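Long-range contacts in hydratase ChsH1 (Mycobacterium tuberculosis, PDB 4W78), which hydrates a steroid enoyl-CoA intermediate, in complex with its partner ChsH2, during degradation of the cholesterol side chain: residues 26-36 with 60-70; 107-117 with 148-157. All coordinates share one frame; numbering follows the deposited sequence.

Contact 1 of 2, residues 26-36 with 60-70; sequences PVNQPMINNWV and IVAPPAMIQVW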
loop_
_atom_site.group_PDB
_atom_site.type_symbol
_atom_site.label_atom_id
_atom_site.label_comp_id
_atom_site.label_asym_id
_atom_site.label_seq_id
_atom_site.Cartn_x
_atom_site.Cartn_y
_atom_site.Cartn_z
ATOM N N PRO A 26 0.636 3.317 15.950
ATOM C CA PRO A 26 -0.671 3.482 16.573
ATOM C C PRO A 26 -1.735 3.538 15.484
ATOM O O PRO A 26 -1.403 3.812 14.335
ATOM C CB PRO A 26 -0.574 4.861 17.242
ATOM C CG PRO A 26 0.889 5.196 17.259
ATOM C CD PRO A 26 1.471 4.521 16.067
ATOM N N VAL A 27 -2.993 3.276 15.839
ATOM C CA VAL A 27 -4.106 3.551 14.924
ATOM C C VAL A 27 -3.912 4.973 14.416
ATOM O O VAL A 27 -3.579 5.883 15.197
ATOM C CB VAL A 27 -5.444 3.426 15.670
ATOM C CG1 VAL A 27 -6.623 3.839 14.770
ATOM C CG2 VAL A 27 -5.614 1.990 16.195
ATOM N N ASN A 28 -4.064 5.177 13.110
ATOM C CA ASN A 28 -3.725 6.481 12.548
ATOM C C ASN A 28 -4.535 6.816 11.308
ATOM O O ASN A 28 -4.903 5.924 10.539
ATOM C CB ASN A 28 -2.222 6.562 12.240
ATOM C CG ASN A 28 -1.800 5.619 11.156
ATOM O OD1 ASN A 28 -1.836 5.964 9.975
ATOM N ND2 ASN A 28 -1.369 4.421 11.546
ATOM N N GLN A 29 -4.810 8.105 11.142
ATOM C CA GLN A 29 -5.623 8.586 10.032
ATOM C C GLN A 29 -5.058 8.274 8.627
ATOM O O GLN A 29 -5.835 7.902 7.750
ATOM C CB GLN A 29 -5.944 10.081 10.181
ATOM C CG GLN A 29 -7.087 10.513 9.262
ATOM C CD GLN A 29 -8.401 9.872 9.677
ATOM O OE1 GLN A 29 -8.731 9.872 10.865
ATOM N NE2 GLN A 29 -9.153 9.318 8.712
ATOM N N PRO A 30 -3.733 8.433 8.399
ATOM C CA PRO A 30 -3.229 8.151 7.049
ATOM C C PRO A 30 -3.523 6.725 6.599
ATOM O O PRO A 30 -3.939 6.527 5.449
ATOM C CB PRO A 30 -1.715 8.415 7.169
ATOM C CG PRO A 30 -1.642 9.484 8.239
ATOM C CD PRO A 30 -2.686 9.044 9.250
ATOM N N MET A 31 -3.360 5.756 7.491
ATOM C CA MET A 31 -3.677 4.372 7.131
ATOM C C MET A 31 -5.179 4.087 7.046
ATOM O O MET A 31 -5.588 3.308 6.205
ATOM C CB MET A 31 -2.984 3.400 8.075
ATOM C CG MET A 31 -1.510 3.374 7.835
ATOM S SD MET A 31 -0.589 2.294 8.929
ATOM C CE MET A 31 -1.544 0.780 8.818
ATOM N N ILE A 32 -5.993 4.731 7.876
ATOM C CA ILE A 32 -7.435 4.655 7.721
ATOM C C ILE A 32 -7.807 5.194 6.344
ATOM O O ILE A 32 -8.619 4.579 5.631
ATOM C CB ILE A 32 -8.166 5.465 8.802
ATOM C CG1 ILE A 32 -7.958 4.811 10.180
ATOM C CG2 ILE A 32 -9.661 5.595 8.462
ATOM C CD1 ILE A 32 -8.501 5.652 11.318
ATOM N N ASN A 33 -7.210 6.327 5.972
ATOM C CA ASN A 33 -7.483 6.925 4.663
ATOM C C ASN A 33 -7.150 5.972 3.524
ATOM O O ASN A 33 -7.945 5.817 2.598
ATOM C CB ASN A 33 -6.726 8.243 4.479
ATOM C CG ASN A 33 -7.316 9.395 5.305
ATOM O OD1 ASN A 33 -8.457 9.330 5.751
ATOM N ND2 ASN A 33 -6.548 10.465 5.476
ATOM N N ASN A 34 -5.981 5.337 3.585
ATOM C CA ASN A 34 -5.582 4.428 2.520
ATOM C C ASN A 34 -6.590 3.293 2.399
ATOM O O ASN A 34 -6.934 2.864 1.294
ATOM C CB ASN A 34 -4.185 3.855 2.779
ATOM C CG ASN A 34 -3.067 4.885 2.592
ATOM O OD1 ASN A 34 -3.254 5.925 1.966
ATOM N ND2 ASN A 34 -1.896 4.571 3.121
ATOM N N TRP A 35 -7.043 2.803 3.548
ATOM C CA TRP A 35 -7.941 1.654 3.613
ATOM C C TRP A 35 -9.345 2.002 3.127
ATOM O O TRP A 35 -9.875 1.315 2.244
ATOM C CB TRP A 35 -7.940 1.106 5.043
ATOM C CG TRP A 35 -8.588 -0.231 5.275
ATOM C CD1 TRP A 35 -7.966 -1.437 5.380
ATOM C CD2 TRP A 35 -9.982 -0.474 5.499
ATOM N NE1 TRP A 35 -8.893 -2.432 5.648
ATOM C CE2 TRP A 35 -10.135 -1.861 5.724
ATOM C CE3 TRP A 35 -11.107 0.350 5.554
ATOM C CZ2 TRP A 35 -11.370 -2.441 5.981
ATOM C CZ3 TRP A 35 -12.357 -0.240 5.792
ATOM C CH2 TRP A 35 -12.470 -1.619 5.993
ATOM N N VAL A 36 -9.950 3.064 3.654
ATOM C CA VAL A 36 -11.309 3.391 3.187
ATOM C C VAL A 36 -11.333 3.735 1.702
ATOM O O VAL A 36 -12.302 3.431 1.009
ATOM C CB VAL A 36 -12.016 4.491 4.015
ATOM C CG1 VAL A 36 -12.117 4.065 5.477
ATOM C CG2 VAL A 36 -11.322 5.839 3.862
ATOM N N ILE A 60 -13.311 10.758 15.326
ATOM C CA ILE A 60 -13.117 9.788 14.250
ATOM C C ILE A 60 -12.710 8.446 14.843
ATOM O O ILE A 60 -11.906 8.394 15.770
ATOM C CB ILE A 60 -12.027 10.256 13.255
ATOM C CG1 ILE A 60 -12.591 11.346 12.334
ATOM C CG2 ILE A 60 -11.504 9.086 12.418
ATOM C CD1 ILE A 60 -11.521 12.098 11.548
ATOM N N VAL A 61 -13.290 7.363 14.331
ATOM C CA VAL A 61 -12.916 6.033 14.781
ATOM C C VAL A 61 -12.346 5.221 13.622
ATOM O O VAL A 61 -12.604 5.517 12.451
ATOM C CB VAL A 61 -14.115 5.277 15.405
ATOM C CG1 VAL A 61 -14.435 5.827 16.786
ATOM C CG2 VAL A 61 -15.342 5.356 14.493
ATOM N N ALA A 62 -11.552 4.203 13.945
ATOM C CA ALA A 62 -11.060 3.286 12.929
ATOM C C ALA A 62 -12.150 2.291 12.521
ATOM O O ALA A 62 -12.936 1.857 13.349
ATOM C CB ALA A 62 -9.837 2.525 13.469
ATOM N N PRO A 63 -12.168 1.889 11.248
ATOM C CA PRO A 63 -13.064 0.785 10.873
ATOM C C PRO A 63 -12.734 -0.466 11.687
ATOM O O PRO A 63 -11.567 -0.821 11.805
ATOM C CB PRO A 63 -12.735 0.545 9.392
ATOM C CG PRO A 63 -12.079 1.810 8.917
ATOM C CD PRO A 63 -11.388 2.410 10.111
ATOM N N PRO A 64 -13.752 -1.133 12.259
ATOM C CA PRO A 64 -13.470 -2.324 13.070
ATOM C C PRO A 64 -12.675 -3.367 12.292
ATOM O O PRO A 64 -11.750 -3.980 12.843
ATOM C CB PRO A 64 -14.863 -2.847 13.407
ATOM C CG PRO A 64 -15.697 -1.588 13.460
ATOM C CD PRO A 64 -15.162 -0.706 12.363
ATOM N N ALA A 65 -13.010 -3.526 11.013
ATOM C CA ALA A 65 -12.368 -4.526 10.157
ATOM C C ALA A 65 -10.895 -4.235 9.863
ATOM O O ALA A 65 -10.230 -5.048 9.236
ATOM C CB ALA A 65 -13.140 -4.682 8.846
ATOM N N MET A 66 -10.396 -3.073 10.291
ATOM C CA MET A 66 -8.953 -2.804 10.223
ATOM C C MET A 66 -8.126 -3.406 11.359
ATOM O O MET A 66 -6.898 -3.261 11.354
ATOM C CB MET A 66 -8.668 -1.292 10.164
ATOM C CG MET A 66 -8.948 -0.667 8.810
ATOM S SD MET A 66 -8.261 1.002 8.693
ATOM C CE MET A 66 -6.524 0.650 8.416
ATOM N N ILE A 67 -8.745 -4.101 12.315
ATOM C CA ILE A 67 -7.994 -4.541 13.502
ATOM C C ILE A 67 -6.738 -5.344 13.153
ATOM O O ILE A 67 -5.670 -5.075 13.689
ATOM C CB ILE A 67 -8.865 -5.274 14.553
ATOM C CG1 ILE A 67 -8.064 -5.513 15.843
ATOM C CG2 ILE A 67 -9.407 -6.604 14.015
ATOM C CD1 ILE A 67 -7.748 -4.235 16.593
ATOM N N GLN A 68 -6.849 -6.266 12.202
ATOM C CA GLN A 68 -5.710 -7.098 11.841
ATOM C C GLN A 68 -4.665 -6.318 11.046
ATOM O O GLN A 68 -3.490 -6.689 11.020
ATOM C CB GLN A 68 -6.212 -8.307 11.050
ATOM C CG GLN A 68 -5.226 -9.425 10.859
ATOM C CD GLN A 68 -5.898 -10.679 10.300
ATOM O OE1 GLN A 68 -7.108 -10.812 10.335
ATOM N NE2 GLN A 68 -5.102 -11.586 9.766
ATOM N N VAL A 69 -5.078 -5.232 10.390
ATOM C CA VAL A 69 -4.144 -4.430 9.607
ATOM C C VAL A 69 -3.049 -3.822 10.483
ATOM O O VAL A 69 -1.875 -3.804 10.107
ATOM C CB VAL A 69 -4.896 -3.311 8.839
ATOM C CG1 VAL A 69 -3.945 -2.473 8.027
ATOM C CG2 VAL A 69 -5.952 -3.944 7.941
ATOM N N TRP A 70 -3.433 -3.356 11.669
ATOM C CA TRP A 70 -2.473 -2.645 12.505
ATOM C C TRP A 70 -1.286 -3.512 12.853
ATOM O O TRP A 70 -0.150 -3.012 12.937
ATOM C CB TRP A 70 -3.145 -2.127 13.784
ATOM C CG TRP A 70 -4.346 -1.290 13.485
ATOM C CD1 TRP A 70 -5.634 -1.566 13.830
ATOM C CD2 TRP A 70 -4.383 -0.070 12.730
ATOM N NE1 TRP A 70 -6.475 -0.587 13.348
ATOM C CE2 TRP A 70 -5.731 0.343 12.677
ATOM C CE3 TRP A 70 -3.409 0.717 12.104
ATOM C CZ2 TRP A 70 -6.130 1.496 12.012
ATOM C CZ3 TRP A 70 -3.807 1.865 11.440
ATOM C CH2 TRP A 70 -5.160 2.244 11.407
HETATM O O HOH W 1 -9.254 -5.111 6.526
#

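Contact 2 of 2, residues 107-117 with 148-157; sequences QTYHRYLLPGE and WQVGDEDVAE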
loop_
_atom_site.group_PDB
_atom_site.type_symbol
_atom_site.label_atom_id
_atom_site.label_comp_id
_atom_site.label_asym_id
_atom_site.label_seq_id
_atom_site.Cartn_x
_atom_site.Cartn_y
_atom_site.Cartn_z
ATOM N N GLN A 107 -14.133 -12.571 13.589
ATOM C CA GLN A 107 -13.603 -11.464 14.377
ATOM C C GLN A 107 -14.695 -10.854 15.252
ATOM O O GLN A 107 -15.827 -10.656 14.796
ATOM C CB GLN A 107 -13.016 -10.379 13.458
ATOM C CG GLN A 107 -11.815 -10.864 12.636
ATOM C CD GLN A 107 -11.034 -9.732 11.978
ATOM O OE1 GLN A 107 -11.550 -8.639 11.774
ATOM N NE2 GLN A 107 -9.764 -10.000 11.649
ATOM N N THR A 108 -14.349 -10.563 16.503
ATOM C CA THR A 108 -15.261 -9.890 17.430
ATOM C C THR A 108 -14.625 -8.563 17.845
ATOM O O THR A 108 -13.431 -8.503 18.171
ATOM C CB THR A 108 -15.516 -10.757 18.673
ATOM O OG1 THR A 108 -16.177 -11.970 18.282
ATOM C CG2 THR A 108 -16.359 -10.016 19.707
ATOM N N TYR A 109 -15.402 -7.488 17.786
ATOM C CA TYR A 109 -14.888 -6.156 18.111
ATOM C C TYR A 109 -15.544 -5.662 19.398
ATOM O O TYR A 109 -16.752 -5.423 19.444
ATOM C CB TYR A 109 -15.158 -5.182 16.955
ATOM C CG TYR A 109 -14.843 -5.783 15.602
ATOM C CD1 TYR A 109 -13.524 -5.991 15.197
ATOM C CD2 TYR A 109 -15.861 -6.165 14.739
ATOM C CE1 TYR A 109 -13.236 -6.570 13.967
ATOM C CE2 TYR A 109 -15.586 -6.741 13.516
ATOM C CZ TYR A 109 -14.265 -6.933 13.132
ATOM O OH TYR A 109 -14.010 -7.503 11.915
ATOM N N HIS A 110 -14.753 -5.520 20.457
ATOM C CA HIS A 110 -15.347 -5.139 21.738
ATOM C C HIS A 110 -15.751 -3.668 21.776
ATOM O O HIS A 110 -16.749 -3.308 22.408
ATOM C CB HIS A 110 -14.414 -5.479 22.895
ATOM C CG HIS A 110 -14.046 -6.928 22.958
ATOM N ND1 HIS A 110 -14.987 -7.934 22.964
ATOM C CD2 HIS A 110 -12.839 -7.540 23.015
ATOM C CE1 HIS A 110 -14.376 -9.105 23.018
ATOM N NE2 HIS A 110 -13.072 -8.893 23.053
ATOM N N ARG A 111 -14.962 -2.831 21.109
ATOM C CA ARG A 111 -15.273 -1.417 20.930
ATOM C C ARG A 111 -14.534 -0.900 19.708
ATOM O O ARG A 111 -13.683 -1.600 19.140
ATOM C CB ARG A 111 -14.870 -0.590 22.162
ATOM C CG ARG A 111 -13.367 -0.545 22.455
ATOM C CD ARG A 111 -13.079 0.597 23.418
ATOM N NE ARG A 111 -11.697 0.628 23.886
ATOM C CZ ARG A 111 -10.722 1.323 23.309
ATOM N NH1 ARG A 111 -10.952 2.034 22.212
ATOM N NH2 ARG A 111 -9.501 1.291 23.832
ATOM N N TYR A 112 -14.860 0.326 19.307
ATOM C CA TYR A 112 -14.176 1.006 18.220
ATOM C C TYR A 112 -12.899 1.658 18.751
ATOM O O TYR A 112 -12.857 2.136 19.896
ATOM C CB TYR A 112 -15.099 2.074 17.600
ATOM C CG TYR A 112 -16.136 1.514 16.645
ATOM C CD1 TYR A 112 -17.096 0.598 17.078
ATOM C CD2 TYR A 112 -16.162 1.906 15.318
ATOM C CE1 TYR A 112 -18.040 0.075 16.198
ATOM C CE2 TYR A 112 -17.106 1.411 14.435
ATOM C CZ TYR A 112 -18.035 0.489 14.875
ATOM O OH TYR A 112 -18.959 -0.012 13.986
ATOM N N LEU A 113 -11.856 1.664 17.927
ATOM C CA LEU A 113 -10.581 2.283 18.301
ATOM C C LEU A 113 -10.437 3.707 17.778
ATOM O O LEU A 113 -10.987 4.067 16.731
ATOM C CB LEU A 113 -9.419 1.442 17.780
ATOM C CG LEU A 113 -9.471 -0.030 18.171
ATOM C CD1 LEU A 113 -8.274 -0.735 17.553
ATOM C CD2 LEU A 113 -9.503 -0.192 19.696
ATOM N N LEU A 114 -9.667 4.512 18.501
ATOM C CA LEU A 114 -9.413 5.897 18.124
ATOM C C LEU A 114 -7.989 6.083 17.605
ATOM O O LEU A 114 -7.063 5.439 18.097
ATOM C CB LEU A 114 -9.604 6.797 19.346
ATOM C CG LEU A 114 -10.973 6.744 20.020
ATOM C CD1 LEU A 114 -10.893 7.380 21.409
ATOM C CD2 LEU A 114 -11.986 7.487 19.158
ATOM N N PRO A 115 -7.801 6.956 16.601
ATOM C CA PRO A 115 -6.439 7.341 16.225
ATOM C C PRO A 115 -5.597 7.706 17.452
ATOM O O PRO A 115 -6.085 8.394 18.357
ATOM C CB PRO A 115 -6.660 8.556 15.324
ATOM C CG PRO A 115 -7.985 8.262 14.662
ATOM C CD PRO A 115 -8.817 7.581 15.730
ATOM N N GLY A 116 -4.366 7.204 17.485
ATOM C CA GLY A 116 -3.462 7.427 18.600
ATOM C C GLY A 116 -3.358 6.226 19.522
ATOM O O GLY A 116 -2.356 6.059 20.221
ATOM N N GLU A 117 -4.377 5.369 19.518
ATOM C CA GLU A 117 -4.330 4.169 20.343
ATOM C C GLU A 117 -3.374 3.146 19.757
ATOM O O GLU A 117 -3.345 2.950 18.545
ATOM C CB GLU A 117 -5.717 3.569 20.528
ATOM C CG GLU A 117 -6.649 4.503 21.281
ATOM C CD GLU A 117 -7.869 3.798 21.821
ATOM O OE1 GLU A 117 -8.744 3.408 21.018
ATOM O OE2 GLU A 117 -7.943 3.634 23.058
ATOM N N TRP A 148 -6.428 -8.892 20.586
ATOM C CA TRP A 148 -5.799 -7.580 20.514
ATOM C C TRP A 148 -6.135 -6.774 21.749
ATOM O O TRP A 148 -7.278 -6.792 22.234
ATOM C CB TRP A 148 -6.261 -6.789 19.287
ATOM C CG TRP A 148 -5.769 -7.321 17.964
ATOM C CD1 TRP A 148 -4.597 -6.999 17.339
ATOM C CD2 TRP A 148 -6.443 -8.248 17.108
ATOM N NE1 TRP A 148 -4.508 -7.664 16.128
ATOM C CE2 TRP A 148 -5.635 -8.431 15.968
ATOM C CE3 TRP A 148 -7.674 -8.922 17.180
ATOM C CZ2 TRP A 148 -5.999 -9.276 14.919
ATOM C CZ3 TRP A 148 -8.045 -9.754 16.124
ATOM C CH2 TRP A 148 -7.204 -9.931 15.014
ATOM N N GLN A 149 -5.138 -6.039 22.226
ATOM C CA GLN A 149 -5.284 -5.204 23.402
ATOM C C GLN A 149 -4.820 -3.783 23.134
ATOM O O GLN A 149 -3.983 -3.539 22.263
ATOM C CB GLN A 149 -4.458 -5.773 24.551
ATOM C CG GLN A 149 -4.914 -7.140 24.997
ATOM C CD GLN A 149 -4.151 -7.607 26.205
ATOM O OE1 GLN A 149 -2.952 -7.872 26.127
ATOM N NE2 GLN A 149 -4.830 -7.682 27.339
ATOM N N VAL A 150 -5.370 -2.851 23.903
ATOM C CA VAL A 150 -4.789 -1.523 24.028
ATOM C C VAL A 150 -4.428 -1.435 25.498
ATOM O O VAL A 150 -5.307 -1.439 26.357
ATOM C CB VAL A 150 -5.783 -0.426 23.629
ATOM C CG1 VAL A 150 -5.220 0.953 23.977
ATOM C CG2 VAL A 150 -6.103 -0.515 22.126
ATOM N N GLY A 151 -3.132 -1.419 25.795
ATOM C CA GLY A 151 -2.684 -1.595 27.167
ATOM C C GLY A 151 -3.103 -2.973 27.651
ATOM O O GLY A 151 -2.824 -3.981 26.997
ATOM N N ASP A 152 -3.792 -3.017 28.788
ATOM C CA ASP A 152 -4.278 -4.281 29.336
ATOM C C ASP A 152 -5.746 -4.551 28.991
ATOM O O ASP A 152 -6.349 -5.481 29.523
ATOM C CB ASP A 152 -4.116 -4.296 30.859
ATOM C CG ASP A 152 -2.668 -4.405 31.293
ATOM O OD1 ASP A 152 -1.888 -5.101 30.605
ATOM O OD2 ASP A 152 -2.314 -3.799 32.329
ATOM N N GLU A 153 -6.314 -3.739 28.103
ATOM C CA GLU A 153 -7.730 -3.839 27.769
ATOM C C GLU A 153 -7.923 -4.630 26.484
ATOM O O GLU A 153 -7.404 -4.245 25.437
ATOM C CB GLU A 153 -8.330 -2.439 27.591
ATOM C CG GLU A 153 -9.784 -2.428 27.104
ATOM C CD GLU A 153 -10.222 -1.072 26.572
ATOM O OE1 GLU A 153 -9.376 -0.154 26.486
ATOM O OE2 GLU A 153 -11.418 -0.922 26.240
ATOM N N ASP A 154 -8.691 -5.717 26.543
ATOM C CA ASP A 154 -9.007 -6.462 25.326
ATOM C C ASP A 154 -9.943 -5.628 24.464
ATOM O O ASP A 154 -10.993 -5.174 24.938
ATOM C CB ASP A 154 -9.689 -7.797 25.642
ATOM C CG ASP A 154 -8.770 -8.795 26.318
ATOM O OD1 ASP A 154 -7.579 -8.498 26.535
ATOM O OD2 ASP A 154 -9.256 -9.904 26.629
ATOM N N VAL A 155 -9.578 -5.430 23.203
ATOM C CA VAL A 155 -10.406 -4.610 22.311
ATOM C C VAL A 155 -10.984 -5.387 21.129
ATOM O O VAL A 155 -11.942 -4.942 20.509
ATOM C CB VAL A 155 -9.663 -3.364 21.783
ATOM C CG1 VAL A 155 -9.301 -2.429 22.945
ATOM C CG2 VAL A 155 -8.411 -3.755 21.000
ATOM N N ALA A 156 -10.392 -6.529 20.806
ATOM C CA ALA A 156 -10.902 -7.360 19.713
ATOM C C ALA A 156 -10.334 -8.754 19.841
ATOM O O ALA A 156 -9.343 -8.978 20.534
ATOM C CB ALA A 156 -10.522 -6.775 18.356
ATOM N N GLU A 157 -10.952 -9.704 19.151
ATOM C CA GLU A 157 -10.427 -11.055 19.142
ATOM C C GLU A 157 -10.800 -11.751 17.853
ATOM O O GLU A 157 -11.677 -11.291 17.115
ATOM C CB GLU A 157 -10.837 -11.860 20.381
ATOM C CG GLU A 157 -12.291 -12.153 20.607
ATOM C CD GLU A 157 -12.447 -13.146 21.763
ATOM O OE1 GLU A 157 -13.006 -14.235 21.555
ATOM O OE2 GLU A 157 -11.965 -12.847 22.875
HETATM O O HOH W 2 -11.154 -10.830 24.108
HETATM O O HOH W 3 -11.939 -3.240 18.007
#

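Contact 1 of 2, residues 26-36 with 60-70
Two tryptophans, one from each segment, each have a face covered by an aliphatic carbon of the opposite segment. Met66 CG stands 3.4 Å from the centroid of the five-membered ring of Trp35 and only 5° off its normal, a CH-pi contact. Met66 SD follows over the same ring, 4.0 Å from that centroid, as a Met-aromatic contact, and the bend at the end of the chain brings CE against Trp35 CB and Met31 O. Trp35 has its CG anti to the backbone N (chi1 -169°), which swings the indole out from helix 29-36 so that CZ3 meets Pro63 CB at 3.7 Å and CZ2 packs on Ala65 CB. The indole N-H reaches the other backbone through a water, 2.8 Å from Trp35 NE1 and 2.9 Å from Ala65 O; no direct hydrogen bond joins the segments. Segments 26-36 and 60-70 belong to the helical and loop region that this hot-dog protein inserts between its short first strand and strand 99-109. At Trp70, Val27 CA lies 3.8 Å from the centroid of the six-membered ring, over the face, while Ile32 CG1 comes to the ring edge, 4.0 Å from Trp70 CH2. Met31 runs past in the opposite direction, placing CE 3.6 Å from Trp70 CZ3. Beside it Asn28 is the N-cap: OD1 accepts from Met31 N, and ND2 gives Pro26 O an almost straight bond (177°) lying in the amide plane, with a weak one to Met31 SD. These bonds fix the rotation of the amide next to Trp70. Arg28 of the ChsH2 chain packs on Met31 and bonds to Val69 O, and Gln60 of that chain accepts from Ala65 N.

Contact 2 of 2, residues 107-117 with 148-157
Thr108 and Glu157 form an antiparallel hydrogen-bonded pair, with Thr108 N 2.8 Å from Glu157 O and Glu157 N 2.9 Å from Thr108 O, and Tyr109 with Ala156 is the non-hydrogen-bonded pair that follows. Beyond it segment 107-117 leaves the strand, and His110 N still donates to Val155 O at 2.9 Å. Arg111 then lies between two carboxylates, Glu117 of its own segment and Glu153 across the contact, in a salt-bridge network. Its extended chain grips Glu153 side-on, Arg111 NE to Glu153 OE2 at 2.8 Å and Arg111 NH2 to Glu153 OE1 at 3.0 Å, both oxygens being met from above the carboxylate plane. The salt bridge to Glu117 is end-on: Arg111 NH1 finds the syn lone pair of Glu117 OE1 at 2.9 Å, and Arg111 NH2 donates to Glu117 OE2. With Leu114 N also donating to Glu117 OE1, five bonds hold the two carboxylates. Val155 CG1 lies over one face of the guanidinium. Next to it, Leu113 CD2 packs 3.8 Å from Val155 CB and also meets Val150 CG2. A water also joins His110 NE2 to Asp154 OD2 and Glu157 OE2. Val155 and Ala156 both face Trp148, a classic beta bulge, near the type II' turn from Val150 to Glu153 in the antiparallel hot-dog sheet; Gln107 and Thr108 pair antiparallel with a ChsH2 strand, so the sheet runs on across the interface.

In the fold
The two contacts follow one another along the chain, contact 1 closing before contact 2 opens, and their centres lie about 12 Å apart on the same side of the chain's centre. Contact 1 joins helix 29-39 to the loop and short helix of residues 60-70, contact 2 lies at the end of the antiparallel sheet, where strands 99-109, 139-150 and 153-165 meet. They touch directly: Val27 N and O probably bond to Glu117 O and Gly116 N, and Pro64 and Ile67 pack on Tyr109. The helical region is thus fastened to this end of the hot-dog sheet, and both contacts reach the ChsH2 chain, placing them at the heteromeric interface.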